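Local coordinates for protein trichosurin (Trichosurus vulpecula, PDB 2RA6) that probably binds and carries small hydrophobic molecules in the cavity of a lipocalin beta barrel, which can hold 4-ethylphenol, at residues G45-F50 / N92-N97; S58-G63 / T79-E84. The protein carries 1 engineered substitution. All coordinates share one frame; numbering follows the deposited sequence.

Overall arrangement
Both contacts belong to the lipocalin barrel, an up-and-down antiparallel sheet wrapped round a ligand cavity. Along the chain, interaction 2 is nested inside the loop closed by interaction 1: strands 60-69 and 72-82, paired in interaction 2, lie between residues 45-50 and 92-97. The centres of the contacts are 16 Å apart, and their nearest atoms, about 5 Å apart, do not touch. They share the sheet through the neighbouring strands 49-57 and 60-69. Interaction 2 forms pocket wall that grips the phenol end of the bound 4-ethylphenol, whereas interaction 1 joins the loop leading into strand 49-57 to the turn between strands 88-92 and 96-102, by lipocalin topology probably at the barrel's open end.

Interaction 1 of 2, residues G45-F50 / N92-N97. With IPA (isopropyl alcohol), chain R.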
loop_
_atom_site.group_PDB
_atom_site.type_symbol
_atom_site.label_atom_id
_atom_site.label_comp_id
_atom_site.label_asym_id
_atom_site.label_seq_id
_atom_site.Cartn_x
_atom_site.Cartn_y
_atom_site.Cartn_z
ATOM N N GLY B 45 -10.693 7.706 -17.324
ATOM C CA GLY B 45 -9.838 7.644 -16.150
ATOM C C GLY B 45 -8.525 6.950 -16.456
ATOM O O GLY B 45 -8.505 5.982 -17.220
ATOM N N PRO B 46 -7.408 7.409 -15.868
ATOM C CA PRO B 46 -6.102 6.797 -16.118
ATOM C C PRO B 46 -5.983 5.322 -15.747
ATOM O O PRO B 46 -5.121 4.617 -16.276
ATOM C CB PRO B 46 -5.146 7.683 -15.318
ATOM C CG PRO B 46 -5.992 8.166 -14.192
ATOM C CD PRO B 46 -7.297 8.489 -14.872
ATOM N N PHE B 47 -6.838 4.847 -14.848
ATOM C CA PHE B 47 -6.767 3.444 -14.449
ATOM C C PHE B 47 -7.893 2.580 -14.993
ATOM O O PHE B 47 -8.077 1.442 -14.555
ATOM C CB PHE B 47 -6.692 3.315 -12.928
ATOM C CG PHE B 47 -5.331 3.608 -12.369
ATOM C CD1 PHE B 47 -4.973 4.906 -12.015
ATOM C CD2 PHE B 47 -4.395 2.590 -12.215
ATOM C CE1 PHE B 47 -3.702 5.186 -11.514
ATOM C CE2 PHE B 47 -3.121 2.856 -11.716
ATOM C CZ PHE B 47 -2.773 4.157 -11.363
ATOM N N ARG B 48 -8.646 3.114 -15.948
ATOM C CA ARG B 48 -9.708 2.329 -16.553
ATOM C C ARG B 48 -9.073 1.626 -17.742
ATOM O O ARG B 48 -9.262 2.012 -18.899
ATOM C CB ARG B 48 -10.880 3.201 -17.015
ATOM C CG ARG B 48 -12.100 2.371 -17.412
ATOM C CD ARG B 48 -13.284 3.236 -17.814
ATOM N NE ARG B 48 -14.422 2.425 -18.242
ATOM C CZ ARG B 48 -15.283 1.835 -17.419
ATOM N NH1 ARG B 48 -15.153 1.964 -16.103
ATOM N NH2 ARG B 48 -16.277 1.103 -17.909
ATOM N N ASN B 49 -8.292 0.599 -17.430
ATOM C CA ASN B 49 -7.608 -0.187 -18.443
ATOM C C ASN B 49 -8.059 -1.624 -18.265
ATOM O O ASN B 49 -8.284 -2.082 -17.145
ATOM C CB ASN B 49 -6.093 -0.072 -18.275
ATOM C CG ASN B 49 -5.621 1.368 -18.273
ATOM O OD1 ASN B 49 -5.918 2.131 -19.196
ATOM N ND2 ASN B 49 -4.885 1.747 -17.235
ATOM N N PHE B 50 -8.196 -2.325 -19.380
ATOM C CA PHE B 50 -8.670 -3.698 -19.371
ATOM C C PHE B 50 -7.550 -4.651 -19.743
ATOM O O PHE B 50 -7.081 -4.657 -20.881
ATOM C CB PHE B 50 -9.822 -3.809 -20.359
ATOM C CG PHE B 50 -10.822 -2.701 -20.226
ATOM C CD1 PHE B 50 -11.674 -2.651 -19.131
ATOM C CD2 PHE B 50 -10.885 -1.688 -21.174
ATOM C CE1 PHE B 50 -12.581 -1.602 -18.977
ATOM C CE2 PHE B 50 -11.786 -0.632 -21.035
ATOM C CZ PHE B 50 -12.633 -0.591 -19.934
ATOM N N ASN B 92 5.887 2.429 -13.231
ATOM C CA ASN B 92 5.897 3.842 -13.581
ATOM C C ASN B 92 4.704 4.079 -14.500
ATOM O O ASN B 92 4.719 3.680 -15.666
ATOM C CB ASN B 92 7.200 4.213 -14.301
ATOM C CG ASN B 92 7.197 5.642 -14.827
ATOM O OD1 ASN B 92 6.779 6.571 -14.135
ATOM N ND2 ASN B 92 7.678 5.823 -16.053
ATOM N N TYR B 93 3.663 4.701 -13.956
ATOM C CA TYR B 93 2.442 5.001 -14.698
ATOM C C TYR B 93 1.613 5.984 -13.886
ATOM O O TYR B 93 1.339 5.740 -12.710
ATOM C CB TYR B 93 1.631 3.727 -14.931
ATOM C CG TYR B 93 0.374 3.969 -15.733
ATOM C CD1 TYR B 93 0.437 4.216 -17.106
ATOM C CD2 TYR B 93 -0.876 3.991 -15.115
ATOM C CE1 TYR B 93 -0.716 4.479 -17.846
ATOM C CE2 TYR B 93 -2.033 4.254 -15.844
ATOM C CZ TYR B 93 -1.944 4.496 -17.208
ATOM O OH TYR B 93 -3.078 4.757 -17.932
ATOM N N TYR B 94 1.216 7.089 -14.512
ATOM C CA TYR B 94 0.439 8.125 -13.831
ATOM C C TYR B 94 1.138 8.418 -12.505
ATOM O O TYR B 94 0.504 8.516 -11.447
ATOM C CB TYR B 94 -0.986 7.638 -13.568
ATOM C CG TYR B 94 -1.958 8.755 -13.257
ATOM C CD1 TYR B 94 -2.305 9.687 -14.232
ATOM C CD2 TYR B 94 -2.549 8.865 -11.997
ATOM C CE1 TYR B 94 -3.220 10.702 -13.967
ATOM C CE2 TYR B 94 -3.467 9.878 -11.719
ATOM C CZ TYR B 94 -3.797 10.790 -12.713
ATOM O OH TYR B 94 -4.721 11.777 -12.460
ATOM N N GLY B 95 2.456 8.570 -12.585
ATOM C CA GLY B 95 3.263 8.805 -11.406
ATOM C C GLY B 95 3.985 7.506 -11.100
ATOM O O GLY B 95 4.436 6.815 -12.017
ATOM N N THR B 96 4.111 7.167 -9.823
ATOM C CA THR B 96 4.765 5.922 -9.444
ATOM C C THR B 96 3.757 5.054 -8.701
ATOM O O THR B 96 2.799 5.566 -8.123
ATOM C CB THR B 96 6.002 6.166 -8.541
ATOM O OG1 THR B 96 5.596 6.779 -7.312
ATOM C CG2 THR B 96 7.006 7.070 -9.247
ATOM N N ASN B 97 3.968 3.740 -8.721
ATOM C CA ASN B 97 3.043 2.822 -8.060
ATOM C C ASN B 97 3.730 1.673 -7.353
ATOM O O ASN B 97 4.702 1.108 -7.861
ATOM C CB ASN B 97 2.100 2.177 -9.080
ATOM C CG ASN B 97 1.357 3.182 -9.920
ATOM O OD1 ASN B 97 0.257 3.613 -9.572
ATOM N ND2 ASN B 97 1.951 3.557 -11.047
HETATM C C1 IPA R . -2.395 0.664 -15.250
HETATM C C2 IPA R . -3.485 -0.069 -14.553
HETATM C C3 IPA R . -2.689 -1.331 -14.545
HETATM O O2 IPA R . -4.720 -0.149 -15.292
#
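The hydroxyl of Y93 makes the hydrogen bond that joins the two segments, giving its proton to P46 O at 2.6 Å. It arrives in the carbonyl plane on a lone pair, and the carbonyl oxygen lies in the plane of the Y93 ring, at its edge. P46 O also accepts N49 ND2 at 3.0 Å, from a donor tilted out of the carbonyl plane, so two side chains grip one turn carbonyl. The same ND2 gives a straighter bond (165°) to O2 of an isopropanol, probably from the crystallisation liquor, at 2.7 Å.

Aromatic packing supplies most of the rest. The edge of Y93 is directed at the face of F47 in a T-shaped pair, with centroids 5.7 Å apart and planes at 88°. P46 lies over the face of Y94: its CG stands 3.7 Å from the ring centroid, almost on the normal, in a CH-pi contact. Y93 and Y94 both hold CG anti to the backbone N, which sends the two rings across to the G45-R48 type I turn.

A polar group meets the edge of F47, where N97 OD1 lies 3.6 Å from CZ; N97 ND2 bonds Y93 O at 2.8 Å.

The contact thus ties the loop between strands 29-35 and 49-57 to the turn between strands 88-92 and 96-102, two connections that by lipocalin topology belong to the barrel's open end. Strand 109-118 backs them: F47 and N97 pack on F114, the N116 amide bonds both N97 OD1 and Y94 O, and H118 stacks on Y94. L76 of strand 72-82 touches N49 and Y93, while N49 OD1 bonds T67 of strand 60-69.

Interaction 2 of 2, residues S58-G63 / T79-E84; sequences SGNLNG and TAFKTE. With ETY (4-ethylphenol), chain P.
The beta hairpin of strands 60-69 and 72-82, part of the lipocalin barrel wall, brings L61 and A80 together as an antiparallel hydrogen-bonded pair. L61 N gives to A80 O at 2.8 Å and A80 N returns a bond to L61 O at 2.9 Å. The side chains of this pair face the 4-ethylphenol pocket, where L61 CB and A80 CB both lie against the ligand ring, and F89 of strand 88-92 packs on both residues.

On the other face of the sheet, N62 and T79 form the adjoining non-hydrogen-bonded pair. Their side chains run alongside each other, and T79 OG1 gives its proton to N62 OD1 at 2.8 Å; the amide nitrogen of N62 bonds E57. T79 CG2 rests over one face of the F81 ring, toward its rim.

Nearer the open end of the hairpin, N60 OD1 takes the backbone proton of K82 at 3.0 Å, with the donor in the carbonyl plane and an angle of 165°. N60 CG sits beside its own backbone N (chi1 -54°), which lets the amide reach across to the far strand. A leucine in place of N60 would probably leave the K82 N-H without its acceptor and let the strand ends part more easily. K82 curls over G59, where a side chain would clash with CD, and NZ bonds S58 O at 2.8 Å.

In the pocket, the phenol oxygen O1 lies 2.6 Å from L61 O and accepts the G63 N-H at 3.0 Å, a bent bond of 133°.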
loop_
_atom_site.group_PDB
_atom_site.type_symbol
_atom_site.label_atom_id
_atom_site.label_comp_id
_atom_site.label_asym_id
_atom_site.label_seq_id
_atom_site.Cartn_x
_atom_site.Cartn_y
_atom_site.Cartn_z
ATOM N N SER B 58 11.997 -12.439 -16.521
ATOM C CA SER B 58 13.022 -12.041 -15.563
ATOM C C SER B 58 12.383 -11.604 -14.248
ATOM O O SER B 58 12.864 -10.683 -13.587
ATOM C CB SER B 58 13.859 -10.892 -16.133
ATOM O OG SER B 58 14.482 -11.268 -17.350
ATOM N N GLY B 59 11.291 -12.266 -13.879
ATOM C CA GLY B 59 10.609 -11.928 -12.645
ATOM C C GLY B 59 9.719 -10.703 -12.750
ATOM O O GLY B 59 8.979 -10.393 -11.816
ATOM N N ASN B 60 9.782 -10.001 -13.878
ATOM C CA ASN B 60 8.966 -8.805 -14.072
ATOM C C ASN B 60 7.647 -9.171 -14.749
ATOM O O ASN B 60 7.554 -10.192 -15.429
ATOM C CB ASN B 60 9.708 -7.774 -14.929
ATOM C CG ASN B 60 11.080 -7.431 -14.379
ATOM O OD1 ASN B 60 11.239 -7.171 -13.188
ATOM N ND2 ASN B 60 12.079 -7.418 -15.253
ATOM N N LEU B 61 6.627 -8.341 -14.560
ATOM C CA LEU B 61 5.328 -8.605 -15.166
ATOM C C LEU B 61 5.069 -7.685 -16.349
ATOM O O LEU B 61 4.926 -6.473 -16.182
ATOM C CB LEU B 61 4.215 -8.418 -14.130
ATOM C CG LEU B 61 4.336 -9.231 -12.839
ATOM C CD1 LEU B 61 3.111 -8.986 -11.972
ATOM C CD2 LEU B 61 4.461 -10.716 -13.173
ATOM N N ASN B 62 5.017 -8.255 -17.547
ATOM C CA ASN B 62 4.747 -7.463 -18.737
ATOM C C ASN B 62 3.256 -7.561 -19.030
ATOM O O ASN B 62 2.758 -8.609 -19.443
ATOM C CB ASN B 62 5.553 -7.981 -19.930
ATOM C CG ASN B 62 7.049 -7.828 -19.731
ATOM O OD1 ASN B 62 7.519 -6.801 -19.237
ATOM N ND2 ASN B 62 7.808 -8.842 -20.128
ATOM N N GLY B 63 2.545 -6.463 -18.806
ATOM C CA GLY B 63 1.118 -6.465 -19.038
ATOM C C GLY B 63 0.688 -5.771 -20.312
ATOM O O GLY B 63 1.257 -4.755 -20.714
ATOM N N THR B 79 5.160 -2.476 -17.782
ATOM C CA THR B 79 5.968 -3.479 -17.120
ATOM C C THR B 79 6.078 -3.136 -15.641
ATOM O O THR B 79 6.451 -2.016 -15.277
ATOM C CB THR B 79 7.389 -3.561 -17.715
ATOM O OG1 THR B 79 7.316 -4.027 -19.070
ATOM C CG2 THR B 79 8.249 -4.520 -16.901
ATOM N N ALA B 80 5.714 -4.098 -14.801
ATOM C CA ALA B 80 5.806 -3.945 -13.352
ATOM C C ALA B 80 7.063 -4.711 -12.974
ATOM O O ALA B 80 7.133 -5.931 -13.141
ATOM C CB ALA B 80 4.588 -4.552 -12.671
ATOM N N PHE B 81 8.064 -3.995 -12.482
ATOM C CA PHE B 81 9.330 -4.625 -12.120
ATOM C C PHE B 81 9.332 -5.220 -10.721
ATOM O O PHE B 81 8.764 -4.652 -9.789
ATOM C CB PHE B 81 10.471 -3.617 -12.265
ATOM C CG PHE B 81 10.635 -3.098 -13.663
ATOM C CD1 PHE B 81 9.847 -2.053 -14.135
ATOM C CD2 PHE B 81 11.563 -3.677 -14.519
ATOM C CE1 PHE B 81 9.981 -1.591 -15.444
ATOM C CE2 PHE B 81 11.705 -3.225 -15.827
ATOM C CZ PHE B 81 10.913 -2.179 -16.292
ATOM N N LYS B 82 9.974 -6.374 -10.577
ATOM C CA LYS B 82 10.039 -7.038 -9.284
ATOM C C LYS B 82 10.883 -6.240 -8.297
ATOM O O LYS B 82 11.737 -5.441 -8.689
ATOM C CB LYS B 82 10.629 -8.443 -9.438
ATOM C CG LYS B 82 12.072 -8.452 -9.910
ATOM C CD LYS B 82 12.626 -9.866 -9.964
ATOM C CE LYS B 82 14.106 -9.863 -10.314
ATOM N NZ LYS B 82 14.369 -9.248 -11.642
ATOM N N THR B 83 10.626 -6.452 -7.014
ATOM C CA THR B 83 11.368 -5.776 -5.957
ATOM C C THR B 83 12.007 -6.852 -5.093
ATOM O O THR B 83 11.888 -8.040 -5.389
ATOM C CB THR B 83 10.441 -4.926 -5.067
ATOM O OG1 THR B 83 9.577 -5.789 -4.318
ATOM C CG2 THR B 83 9.598 -3.987 -5.919
ATOM N N GLU B 84 12.678 -6.438 -4.025
ATOM C CA GLU B 84 13.326 -7.384 -3.122
ATOM C C GLU B 84 12.280 -8.214 -2.388
ATOM O O GLU B 84 12.590 -9.259 -1.817
ATOM C CB GLU B 84 14.186 -6.633 -2.106
ATOM C CG GLU B 84 15.282 -5.785 -2.726
ATOM C CD GLU B 84 16.004 -4.932 -1.703
ATOM O OE1 GLU B 84 16.601 -5.502 -0.764
ATOM O OE2 GLU B 84 15.972 -3.689 -1.838
HETATM C C8 ETY P . -2.454 -5.133 -13.187
HETATM C C7 ETY P . -1.058 -5.523 -12.692
HETATM C CG ETY P . 0.032 -5.289 -13.702
HETATM C C3 ETY P . 0.553 -3.987 -13.926
HETATM C C2 ETY P . 1.577 -3.766 -14.873
HETATM C C5 ETY P . 0.567 -6.373 -14.460
HETATM C C6 ETY P . 1.591 -6.161 -15.411
HETATM C C1 ETY P . 2.090 -4.853 -15.611
HETATM O O1 ETY P . 3.084 -4.641 -16.527
#